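Local coordinates for protein GDP-mannose-dependent alpha-(1-6)-phosphatidylinositol monomannoside mannosyltransferase (Corynebacterium glutamicum, PDB 3OKP) that is a glycosyltransferase of the GT-B fold, built from two Rossmann-like domains, with guanosine-5'-diphosphate-alpha-D-mannose bound in the model, at residues 11-19 with 52-62; 216-227 with 331-342. All coordinates share one frame; numbering follows the deposited sequence.

Contact 1: 11-19 with 52-62; sequences TNDFPPRIG and YDKTLDYEVIR
Pro15 lies on one face of the Tyr52 ring, its CB 3.7 Å from the ring centroid and 27° off the ring normal, a CH-pi contact displaced toward CZ and CE2. Pro16 N lies over the same face, nearer CG, and the peptide between the two prolines is cis. Pro15 CD sits over one face of the Phe14 ring, offset toward the rim. At the edge of that ring Tyr58 OH approaches CZ at 3.5 Å, Leu56 CD1 reaches the same atom, and Arg62 NH2 comes in plane beside CD2, the ring and guanidinium planes steeply inclined. Val60 CG2 approaches Phe14 CE2 obliquely at 3.8 Å. With CG anti to the backbone N (chi1 -161°), Phe14 reaches into this group and also touches Ala41 of strand 37-42.

The guanidinium of Arg62 is held in its own plane by several partners. NH2 donates to a lone pair of Pro15 O at 2.8 Å and 168°, while Asp53 is gripped side-on, NE to OD2 at 2.8 Å and NH2 to OD1. NH1 reaches Ser42 O and a water that lies 2.7 Å from Phe14 O. Asp53 thus positions the arginine that holds the proline loop.

The arrangement belongs to the N-terminal Rossmann-like domain of the GT-B fold, where the loop between strand 7-11 and helix 20-29 packs against the end of helix 46-53 and edge strand 59-63.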
loop_
_atom_site.group_PDB
_atom_site.type_symbol
_atom_site.label_atom_id
_atom_site.label_comp_id
_atom_site.label_asym_id
_atom_site.label_seq_id
_atom_site.Cartn_x
_atom_site.Cartn_y
_atom_site.Cartn_z
ATOM N N THR A 11 17.332 6.102 -5.046
ATOM C CA THR A 11 16.611 4.847 -4.832
ATOM C C THR A 11 17.202 3.627 -5.541
ATOM O O THR A 11 17.673 3.713 -6.678
ATOM C CB THR A 11 15.097 5.002 -5.200
ATOM O OG1 THR A 11 14.392 3.791 -4.910
ATOM C CG2 THR A 11 14.905 5.380 -6.676
ATOM N N ASN A 12 17.164 2.494 -4.843
ATOM C CA ASN A 12 17.433 1.193 -5.438
ATOM C C ASN A 12 16.140 0.566 -5.973
ATOM O O ASN A 12 16.171 -0.469 -6.638
ATOM C CB ASN A 12 18.082 0.267 -4.404
ATOM C CG ASN A 12 18.577 -1.038 -5.008
ATOM O OD1 ASN A 12 19.305 -1.040 -5.998
ATOM N ND2 ASN A 12 18.179 -2.155 -4.410
ATOM N N ASP A 13 15.010 1.205 -5.677
ATOM C CA ASP A 13 13.692 0.658 -5.994
ATOM C C ASP A 13 12.961 1.538 -7.007
ATOM O O ASP A 13 12.250 2.467 -6.632
ATOM C CB ASP A 13 12.843 0.539 -4.722
ATOM C CG ASP A 13 13.556 -0.198 -3.602
ATOM O OD1 ASP A 13 13.940 -1.373 -3.796
ATOM O OD2 ASP A 13 13.717 0.402 -2.516
ATOM N N PHE A 14 13.140 1.242 -8.288
ATOM C CA PHE A 14 12.514 2.024 -9.352
ATOM C C PHE A 14 12.071 1.089 -10.476
ATOM O O PHE A 14 12.715 0.065 -10.707
ATOM C CB PHE A 14 13.494 3.086 -9.872
ATOM C CG PHE A 14 12.838 4.220 -10.621
ATOM C CD1 PHE A 14 12.034 5.144 -9.956
ATOM C CD2 PHE A 14 13.044 4.378 -11.989
ATOM C CE1 PHE A 14 11.424 6.194 -10.646
ATOM C CE2 PHE A 14 12.441 5.426 -12.689
ATOM C CZ PHE A 14 11.632 6.336 -12.014
ATOM N N PRO A 15 10.951 1.413 -11.156
ATOM C CA PRO A 15 10.588 0.693 -12.377
ATOM C C PRO A 15 11.738 0.682 -13.399
ATOM O O PRO A 15 12.631 1.531 -13.313
ATOM C CB PRO A 15 9.403 1.496 -12.914
ATOM C CG PRO A 15 8.803 2.127 -11.720
ATOM C CD PRO A 15 9.945 2.437 -10.806
ATOM N N PRO A 16 11.708 -0.243 -14.383
ATOM C CA PRO A 16 10.618 -1.161 -14.751
ATOM C C PRO A 16 10.396 -2.359 -13.815
ATOM O O PRO A 16 9.406 -3.076 -13.976
ATOM C CB PRO A 16 11.019 -1.631 -16.151
ATOM C CG PRO A 16 12.500 -1.567 -16.149
ATOM C CD PRO A 16 12.880 -0.410 -15.264
ATOM N N ARG A 17 11.299 -2.576 -12.858
ATOM C CA ARG A 17 11.125 -3.640 -11.863
ATOM C C ARG A 17 9.801 -3.472 -11.111
ATOM O O ARG A 17 9.427 -2.357 -10.737
ATOM C CB ARG A 17 12.307 -3.673 -10.885
ATOM C CG ARG A 17 12.304 -4.867 -9.927
ATOM C CD ARG A 17 13.561 -4.898 -9.069
ATOM N NE ARG A 17 13.482 -5.919 -8.026
ATOM N N ILE A 18 9.095 -4.584 -10.910
ATOM C CA ILE A 18 7.790 -4.580 -10.248
ATOM C C ILE A 18 7.943 -4.759 -8.737
ATOM O O ILE A 18 8.715 -5.605 -8.280
ATOM C CB ILE A 18 6.852 -5.684 -10.834
ATOM C CG1 ILE A 18 6.633 -5.483 -12.343
ATOM C CG2 ILE A 18 5.516 -5.759 -10.072
ATOM C CD1 ILE A 18 5.942 -4.174 -12.737
ATOM N N GLY A 19 7.211 -3.952 -7.970
ATOM C CA GLY A 19 7.217 -4.068 -6.515
ATOM C C GLY A 19 6.483 -2.954 -5.798
ATOM O O GLY A 19 6.044 -1.983 -6.419
ATOM N N TYR A 52 12.017 2.046 -20.504
ATOM C CA TYR A 52 11.082 2.627 -19.542
ATOM C C TYR A 52 11.300 4.130 -19.361
ATOM O O TYR A 52 10.340 4.902 -19.379
ATOM C CB TYR A 52 11.153 1.911 -18.187
ATOM C CG TYR A 52 10.138 2.434 -17.195
ATOM C CD1 TYR A 52 8.820 1.980 -17.215
ATOM C CD2 TYR A 52 10.489 3.401 -16.248
ATOM C CE1 TYR A 52 7.877 2.468 -16.315
ATOM C CE2 TYR A 52 9.553 3.898 -15.347
ATOM C CZ TYR A 52 8.249 3.424 -15.389
ATOM O OH TYR A 52 7.319 3.898 -14.496
ATOM N N ASP A 53 12.558 4.533 -19.192
ATOM C CA ASP A 53 12.916 5.935 -18.963
ATOM C C ASP A 53 12.526 6.835 -20.141
ATOM O O ASP A 53 12.190 8.008 -19.954
ATOM C CB ASP A 53 14.416 6.064 -18.663
ATOM C CG ASP A 53 14.827 5.351 -17.373
ATOM O OD1 ASP A 53 13.943 4.893 -16.614
ATOM O OD2 ASP A 53 16.047 5.245 -17.125
ATOM N N LYS A 54 12.566 6.262 -21.343
ATOM C CA LYS A 54 12.164 6.934 -22.579
ATOM C C LYS A 54 10.684 7.357 -22.564
ATOM O O LYS A 54 10.295 8.291 -23.273
ATOM C CB LYS A 54 12.456 6.010 -23.774
ATOM C CG LYS A 54 12.320 6.632 -25.162
ATOM C CD LYS A 54 13.448 7.606 -25.483
ATOM C CE LYS A 54 13.347 8.092 -26.922
ATOM N NZ LYS A 54 14.081 9.376 -27.121
ATOM N N THR A 55 9.872 6.678 -21.752
ATOM C CA THR A 55 8.434 6.968 -21.670
ATOM C C THR A 55 8.098 8.109 -20.706
ATOM O O THR A 55 6.985 8.638 -20.730
ATOM C CB THR A 55 7.595 5.717 -21.276
ATOM O OG1 THR A 55 7.825 5.385 -19.898
ATOM C CG2 THR A 55 7.930 4.525 -22.165
ATOM N N LEU A 56 9.061 8.486 -19.870
ATOM C CA LEU A 56 8.835 9.462 -18.801
ATOM C C LEU A 56 9.055 10.913 -19.247
ATOM O O LEU A 56 9.802 11.172 -20.194
ATOM C CB LEU A 56 9.720 9.129 -17.589
ATOM C CG LEU A 56 9.627 7.701 -17.033
ATOM C CD1 LEU A 56 10.643 7.473 -15.916
ATOM C CD2 LEU A 56 8.212 7.371 -16.551
ATOM N N ASP A 57 8.390 11.849 -18.568
ATOM C CA ASP A 57 8.577 13.282 -18.834
ATOM C C ASP A 57 9.519 13.963 -17.833
ATOM O O ASP A 57 9.660 15.190 -17.834
ATOM C CB ASP A 57 7.232 14.028 -18.940
ATOM C CG ASP A 57 6.377 13.924 -17.675
ATOM O OD1 ASP A 57 6.728 13.178 -16.733
ATOM O OD2 ASP A 57 5.327 14.599 -17.638
ATOM N N TYR A 58 10.165 13.152 -16.997
ATOM C CA TYR A 58 11.208 13.624 -16.083
ATOM C C TYR A 58 12.493 12.802 -16.239
ATOM O O TYR A 58 12.460 11.674 -16.736
ATOM C CB TYR A 58 10.715 13.612 -14.628
ATOM C CG TYR A 58 10.263 12.256 -14.123
ATOM C CD1 TYR A 58 8.927 11.864 -14.222
ATOM C CD2 TYR A 58 11.168 11.372 -13.534
ATOM C CE1 TYR A 58 8.505 10.622 -13.762
ATOM C CE2 TYR A 58 10.757 10.128 -13.069
ATOM C CZ TYR A 58 9.428 9.759 -13.186
ATOM O OH TYR A 58 9.019 8.533 -12.719
ATOM N N GLU A 59 13.614 13.376 -15.811
ATOM C CA GLU A 59 14.935 12.771 -15.995
ATOM C C GLU A 59 15.228 11.650 -14.998
ATOM O O GLU A 59 14.998 11.794 -13.793
ATOM C CB GLU A 59 16.027 13.847 -15.910
ATOM C CG GLU A 59 17.456 13.319 -16.086
ATOM C CD GLU A 59 18.516 14.393 -15.922
ATOM O OE1 GLU A 59 18.247 15.414 -15.247
ATOM O OE2 GLU A 59 19.629 14.211 -16.464
ATOM N N VAL A 60 15.738 10.535 -15.521
ATOM C CA VAL A 60 16.251 9.437 -14.701
ATOM C C VAL A 60 17.733 9.239 -15.021
ATOM O O VAL A 60 18.101 8.992 -16.171
ATOM C CB VAL A 60 15.474 8.110 -14.937
ATOM C CG1 VAL A 60 16.041 6.978 -14.074
ATOM C CG2 VAL A 60 13.986 8.295 -14.653
ATOM N N ILE A 61 18.572 9.385 -14.000
ATOM C CA ILE A 61 20.003 9.115 -14.118
ATOM C C ILE A 61 20.268 7.717 -13.567
ATOM O O ILE A 61 20.091 7.464 -12.372
ATOM C CB ILE A 61 20.861 10.175 -13.376
ATOM C CG1 ILE A 61 20.571 11.576 -13.931
ATOM C CG2 ILE A 61 22.354 9.835 -13.474
ATOM C CD1 ILE A 61 21.060 12.719 -13.052
ATOM N N ARG A 62 20.679 6.811 -14.450
ATOM C CA ARG A 62 20.860 5.412 -14.082
ATOM C C ARG A 62 22.266 5.110 -13.563
ATOM O O ARG A 62 23.269 5.385 -14.231
ATOM C CB ARG A 62 20.505 4.492 -15.254
ATOM C CG ARG A 62 19.015 4.452 -15.611
ATOM C CD ARG A 62 18.205 3.625 -14.618
ATOM N NE ARG A 62 16.794 3.548 -14.998
ATOM C CZ ARG A 62 15.883 2.801 -14.379
ATOM N NH1 ARG A 62 16.223 2.049 -13.337
ATOM N NH2 ARG A 62 14.627 2.804 -14.805
HETATM O O HOH W 1 15.086 -0.038 -11.939
#

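Contact 2: 216-227 with 331-342; sequences LIKAMPQVIAAR and VDKLSELLIELL
Helices 216-226 and 331-342 pack with their axes 8.4 Å apart at a signed crossing angle of -48°, and the backbones come nearest at Ala219 and Ser335, whose CA atoms are 5.0 Å apart. The small side chains of these two residues permit the approach, and Ser335 CB rests 3.4 Å from Ala219 O. Val331 CG1 lies against the backbone of Lys218 and Ala219.

Val223 is a knob set in a hole formed by Ser335, Leu338, Ile339 and Leu342. Its CG1, anti to the backbone N (chi1 178°), meets Leu342 CD1, while CG2 meets CB and CD1 of Leu338, each at 4.0 Å. Toward the start of both helices, the side chains of Leu216 and Leu334 cross at about a right angle, Leu216 CD1 3.9 Å from Leu334 CD2; Leu334 CD2 also touches Ala219 CB. Further along, Ile339 CD1 lies against Ala226 CB at 3.8 Å.

Arg227, bent at chi2 and chi3, brings NH1 to the end of helix 331-342, where it makes a weak bond to Leu342 O (3.1 Å, 138°) in the guanidinium plane. Its stronger partner is Asp343, a salt bridge just past the helix; Leu342 O also accepts from Arg348 and a water.

This is helix-helix packing with a knob-into-hole element in the C-terminal Rossmann-like domain of the GT-B fold, where Leu216 and Leu338 also touch strand 275-278.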
loop_
_atom_site.group_PDB
_atom_site.type_symbol
_atom_site.label_atom_id
_atom_site.label_comp_id
_atom_site.label_asym_id
_atom_site.label_seq_id
_atom_site.Cartn_x
_atom_site.Cartn_y
_atom_site.Cartn_z
ATOM N N LEU A 216 -11.900 -16.099 7.142
ATOM C CA LEU A 216 -13.081 -15.963 6.283
ATOM C C LEU A 216 -13.723 -17.313 5.958
ATOM O O LEU A 216 -14.946 -17.469 6.063
ATOM C CB LEU A 216 -12.711 -15.221 4.989
ATOM C CG LEU A 216 -13.201 -13.794 4.685
ATOM C CD1 LEU A 216 -13.731 -13.020 5.897
ATOM C CD2 LEU A 216 -12.136 -12.986 3.937
ATOM N N ILE A 217 -12.892 -18.280 5.567
ATOM C CA ILE A 217 -13.353 -19.632 5.243
ATOM C C ILE A 217 -14.022 -20.299 6.452
ATOM O O ILE A 217 -15.060 -20.953 6.314
ATOM C CB ILE A 217 -12.199 -20.506 4.673
ATOM C CG1 ILE A 217 -11.860 -20.065 3.240
ATOM C CG2 ILE A 217 -12.555 -21.987 4.712
ATOM C CD1 ILE A 217 -10.491 -20.531 2.744
ATOM N N LYS A 218 -13.434 -20.111 7.631
ATOM C CA LYS A 218 -13.967 -20.687 8.867
ATOM C C LYS A 218 -15.285 -20.041 9.299
ATOM O O LYS A 218 -16.085 -20.659 10.003
ATOM C CB LYS A 218 -12.927 -20.619 9.991
ATOM C CG LYS A 218 -11.770 -21.601 9.810
ATOM C CD LYS A 218 -10.731 -21.473 10.911
ATOM C CE LYS A 218 -9.504 -22.322 10.611
ATOM N NZ LYS A 218 -8.556 -22.350 11.766
ATOM N N ALA A 219 -15.506 -18.801 8.866
ATOM C CA ALA A 219 -16.750 -18.087 9.149
ATOM C C ALA A 219 -17.876 -18.441 8.167
ATOM O O ALA A 219 -19.052 -18.192 8.453
ATOM C CB ALA A 219 -16.507 -16.579 9.165
ATOM N N MET A 220 -17.518 -19.029 7.024
ATOM C CA MET A 220 -18.501 -19.309 5.968
ATOM C C MET A 220 -19.690 -20.232 6.330
ATOM O O MET A 220 -20.814 -19.930 5.939
ATOM C CB MET A 220 -17.837 -19.741 4.651
ATOM C CG MET A 220 -17.220 -18.586 3.850
ATOM S SD MET A 220 -18.331 -17.203 3.467
ATOM C CE MET A 220 -19.341 -17.914 2.170
ATOM N N PRO A 221 -19.451 -21.354 7.057
ATOM C CA PRO A 221 -20.589 -22.235 7.367
ATOM C C PRO A 221 -21.816 -21.510 7.939
ATOM O O PRO A 221 -22.939 -21.784 7.510
ATOM C CB PRO A 221 -20.006 -23.221 8.385
ATOM C CG PRO A 221 -18.562 -23.307 8.004
ATOM C CD PRO A 221 -18.191 -21.896 7.602
ATOM N N GLN A 222 -21.607 -20.589 8.879
ATOM C CA GLN A 222 -22.725 -19.813 9.433
ATOM C C GLN A 222 -23.330 -18.858 8.407
ATOM O O GLN A 222 -24.553 -18.714 8.340
ATOM C CB GLN A 222 -22.313 -19.057 10.698
ATOM C CG GLN A 222 -22.293 -19.923 11.950
ATOM C CD GLN A 222 -21.839 -19.154 13.173
ATOM O OE1 GLN A 222 -20.693 -19.282 13.608
ATOM N NE2 GLN A 222 -22.728 -18.337 13.724
ATOM N N VAL A 223 -22.472 -18.219 7.609
ATOM C CA VAL A 223 -22.925 -17.327 6.536
ATOM C C VAL A 223 -23.804 -18.092 5.543
ATOM O O VAL A 223 -24.908 -17.652 5.213
ATOM C CB VAL A 223 -21.737 -16.641 5.802
ATOM C CG1 VAL A 223 -22.233 -15.764 4.652
ATOM C CG2 VAL A 223 -20.901 -15.808 6.778
ATOM N N ILE A 224 -23.311 -19.246 5.094
ATOM C CA ILE A 224 -24.019 -20.100 4.134
ATOM C C ILE A 224 -25.363 -20.578 4.681
ATOM O O ILE A 224 -26.350 -20.624 3.949
ATOM C CB ILE A 224 -23.148 -21.316 3.702
ATOM C CG1 ILE A 224 -21.894 -20.834 2.968
ATOM C CG2 ILE A 224 -23.944 -22.283 2.816
ATOM C CD1 ILE A 224 -20.757 -21.830 2.967
ATOM N N ALA A 225 -25.401 -20.933 5.965
ATOM C CA ALA A 225 -26.646 -21.384 6.590
ATOM C C ALA A 225 -27.731 -20.308 6.494
ATOM O O ALA A 225 -28.882 -20.607 6.171
ATOM C CB ALA A 225 -26.407 -21.797 8.040
ATOM N N ALA A 226 -27.344 -19.057 6.742
ATOM C CA ALA A 226 -28.271 -17.924 6.682
ATOM C C ALA A 226 -28.594 -17.517 5.242
ATOM O O ALA A 226 -29.744 -17.208 4.921
ATOM C CB ALA A 226 -27.707 -16.742 7.454
ATOM N N ARG A 227 -27.569 -17.515 4.390
ATOM C CA ARG A 227 -27.697 -17.116 2.990
ATOM C C ARG A 227 -27.038 -18.173 2.091
ATOM O O ARG A 227 -25.867 -18.037 1.730
ATOM C CB ARG A 227 -27.059 -15.737 2.762
ATOM C CG ARG A 227 -27.633 -14.589 3.618
ATOM C CD ARG A 227 -29.089 -14.253 3.263
ATOM N NE ARG A 227 -29.233 -13.850 1.863
ATOM C CZ ARG A 227 -29.111 -12.602 1.421
ATOM N NH1 ARG A 227 -28.845 -11.613 2.267
ATOM N NH2 ARG A 227 -29.249 -12.344 0.126
ATOM N N VAL A 331 -14.769 -16.203 15.095
ATOM C CA VAL A 331 -15.614 -16.793 14.052
ATOM C C VAL A 331 -17.055 -16.299 14.134
ATOM O O VAL A 331 -17.630 -15.886 13.121
ATOM C CB VAL A 331 -15.603 -18.350 14.100
ATOM C CG1 VAL A 331 -16.327 -18.931 12.891
ATOM C CG2 VAL A 331 -14.177 -18.886 14.164
ATOM N N ASP A 332 -17.626 -16.341 15.338
ATOM C CA ASP A 332 -19.011 -15.930 15.560
ATOM C C ASP A 332 -19.267 -14.473 15.183
ATOM O O ASP A 332 -20.269 -14.174 14.536
ATOM C CB ASP A 332 -19.440 -16.191 17.009
ATOM C CG ASP A 332 -19.823 -17.640 17.256
ATOM O OD1 ASP A 332 -19.828 -18.443 16.296
ATOM O OD2 ASP A 332 -20.126 -17.980 18.416
ATOM N N LYS A 333 -18.362 -13.579 15.579
ATOM C CA LYS A 333 -18.524 -12.152 15.289
ATOM C C LYS A 333 -18.344 -11.845 13.797
ATOM O O LYS A 333 -19.115 -11.069 13.224
ATOM C CB LYS A 333 -17.582 -11.301 16.149
ATOM C CG LYS A 333 -17.753 -9.784 15.998
ATOM C CD LYS A 333 -19.098 -9.283 16.520
ATOM C CE LYS A 333 -19.223 -7.774 16.335
ATOM N NZ LYS A 333 -20.504 -7.236 16.869
ATOM N N LEU A 334 -17.336 -12.461 13.181
ATOM C CA LEU A 334 -17.074 -12.280 11.754
ATOM C C LEU A 334 -18.256 -12.742 10.900
ATOM O O LEU A 334 -18.686 -12.026 9.994
ATOM C CB LEU A 334 -15.780 -12.995 11.333
ATOM C CG LEU A 334 -15.306 -12.911 9.873
ATOM C CD1 LEU A 334 -15.177 -11.470 9.375
ATOM C CD2 LEU A 334 -13.986 -13.649 9.709
ATOM N N SER A 335 -18.784 -13.929 11.194
ATOM C CA SER A 335 -19.940 -14.435 10.456
ATOM C C SER A 335 -21.178 -13.571 10.720
ATOM O O SER A 335 -21.934 -13.280 9.797
ATOM C CB SER A 335 -20.201 -15.916 10.757
ATOM O OG SER A 335 -20.539 -16.111 12.113
ATOM N N GLU A 336 -21.351 -13.144 11.972
ATOM C CA GLU A 336 -22.456 -12.262 12.369
ATOM C C GLU A 336 -22.429 -10.937 11.603
ATOM O O GLU A 336 -23.454 -10.505 11.067
ATOM C CB GLU A 336 -22.419 -12.005 13.880
ATOM C CG GLU A 336 -23.588 -11.194 14.423
ATOM C CD GLU A 336 -23.530 -11.034 15.932
ATOM O OE1 GLU A 336 -22.738 -10.200 16.413
ATOM O OE2 GLU A 336 -24.282 -11.738 16.639
ATOM N N LEU A 337 -21.253 -10.309 11.561
ATOM C CA LEU A 337 -21.027 -9.088 10.783
ATOM C C LEU A 337 -21.338 -9.270 9.298
ATOM O O LEU A 337 -21.963 -8.406 8.682
ATOM C CB LEU A 337 -19.581 -8.600 10.961
ATOM C CG LEU A 337 -19.247 -7.363 11.811
ATOM C CD1 LEU A 337 -20.338 -6.970 12.805
ATOM C CD2 LEU A 337 -17.911 -7.531 12.526
ATOM N N LEU A 338 -20.897 -10.389 8.729
ATOM C CA LEU A 338 -21.149 -10.683 7.316
ATOM C C LEU A 338 -22.644 -10.851 7.006
ATOM O O LEU A 338 -23.149 -10.238 6.067
ATOM C CB LEU A 338 -20.336 -11.899 6.852
ATOM C CG LEU A 338 -18.834 -11.653 6.645
ATOM C CD1 LEU A 338 -18.044 -12.962 6.626
ATOM C CD2 LEU A 338 -18.570 -10.838 5.374
ATOM N N ILE A 339 -23.339 -11.659 7.805
ATOM C CA ILE A 339 -24.783 -11.878 7.635
ATOM C C ILE A 339 -25.575 -10.578 7.833
ATOM O O ILE A 339 -26.455 -10.255 7.028
ATOM C CB ILE A 339 -25.319 -12.973 8.593
ATOM C CG1 ILE A 339 -24.659 -14.329 8.297
ATOM C CG2 ILE A 339 -26.850 -13.087 8.496
ATOM C CD1 ILE A 339 -24.745 -15.323 9.457
ATOM N N GLU A 340 -25.244 -9.841 8.895
ATOM C CA GLU A 340 -25.889 -8.559 9.207
ATOM C C GLU A 340 -25.803 -7.573 8.033
ATOM O O GLU A 340 -26.806 -6.959 7.656
ATOM C CB GLU A 340 -25.284 -7.953 10.482
ATOM C CG GLU A 340 -26.066 -6.774 11.069
ATOM C CD GLU A 340 -25.439 -6.209 12.338
ATOM O OE1 GLU A 340 -24.221 -6.387 12.556
ATOM O OE2 GLU A 340 -26.174 -5.576 13.122
ATOM N N LEU A 341 -24.613 -7.444 7.452
ATOM C CA LEU A 341 -24.403 -6.552 6.311
ATOM C C LEU A 341 -25.078 -7.038 5.032
ATOM O O LEU A 341 -25.692 -6.245 4.318
ATOM C CB LEU A 341 -22.911 -6.306 6.069
ATOM C CG LEU A 341 -22.192 -5.292 6.960
ATOM C CD1 LEU A 341 -20.741 -5.150 6.510
ATOM C CD2 LEU A 341 -22.895 -3.932 6.950
ATOM N N LEU A 342 -24.959 -8.335 4.743
ATOM C CA LEU A 342 -25.630 -8.937 3.587
ATOM C C LEU A 342 -27.156 -8.797 3.652
ATOM O O LEU A 342 -27.817 -8.690 2.617
ATOM C CB LEU A 342 -25.245 -10.413 3.431
ATOM C CG LEU A 342 -23.828 -10.764 2.960
ATOM C CD1 LEU A 342 -23.582 -12.265 3.096
ATOM C CD2 LEU A 342 -23.561 -10.296 1.527
HETATM O O HOH W 2 -27.169 -9.758 -0.097
#

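How the contacts relate
The two contacts belong to different halves of the GT-B architecture: contact 1 to the domain built round the seven-stranded parallel sheet, contact 2 to that built round the six-stranded one. Their centres are 45 Å apart, on opposite sides of the chain's centre, and their nearest atoms about 23 Å apart, so neither touches the other. Both segments of contact 1 precede both of contact 2 in the chain. As for the pocket of guanosine-5'-diphosphate-alpha-D-mannose, its residues lie between 205 and 298 in the C-terminal domain, the one that holds contact 2; the side chain of Leu216 is about 13 Å from the ligand.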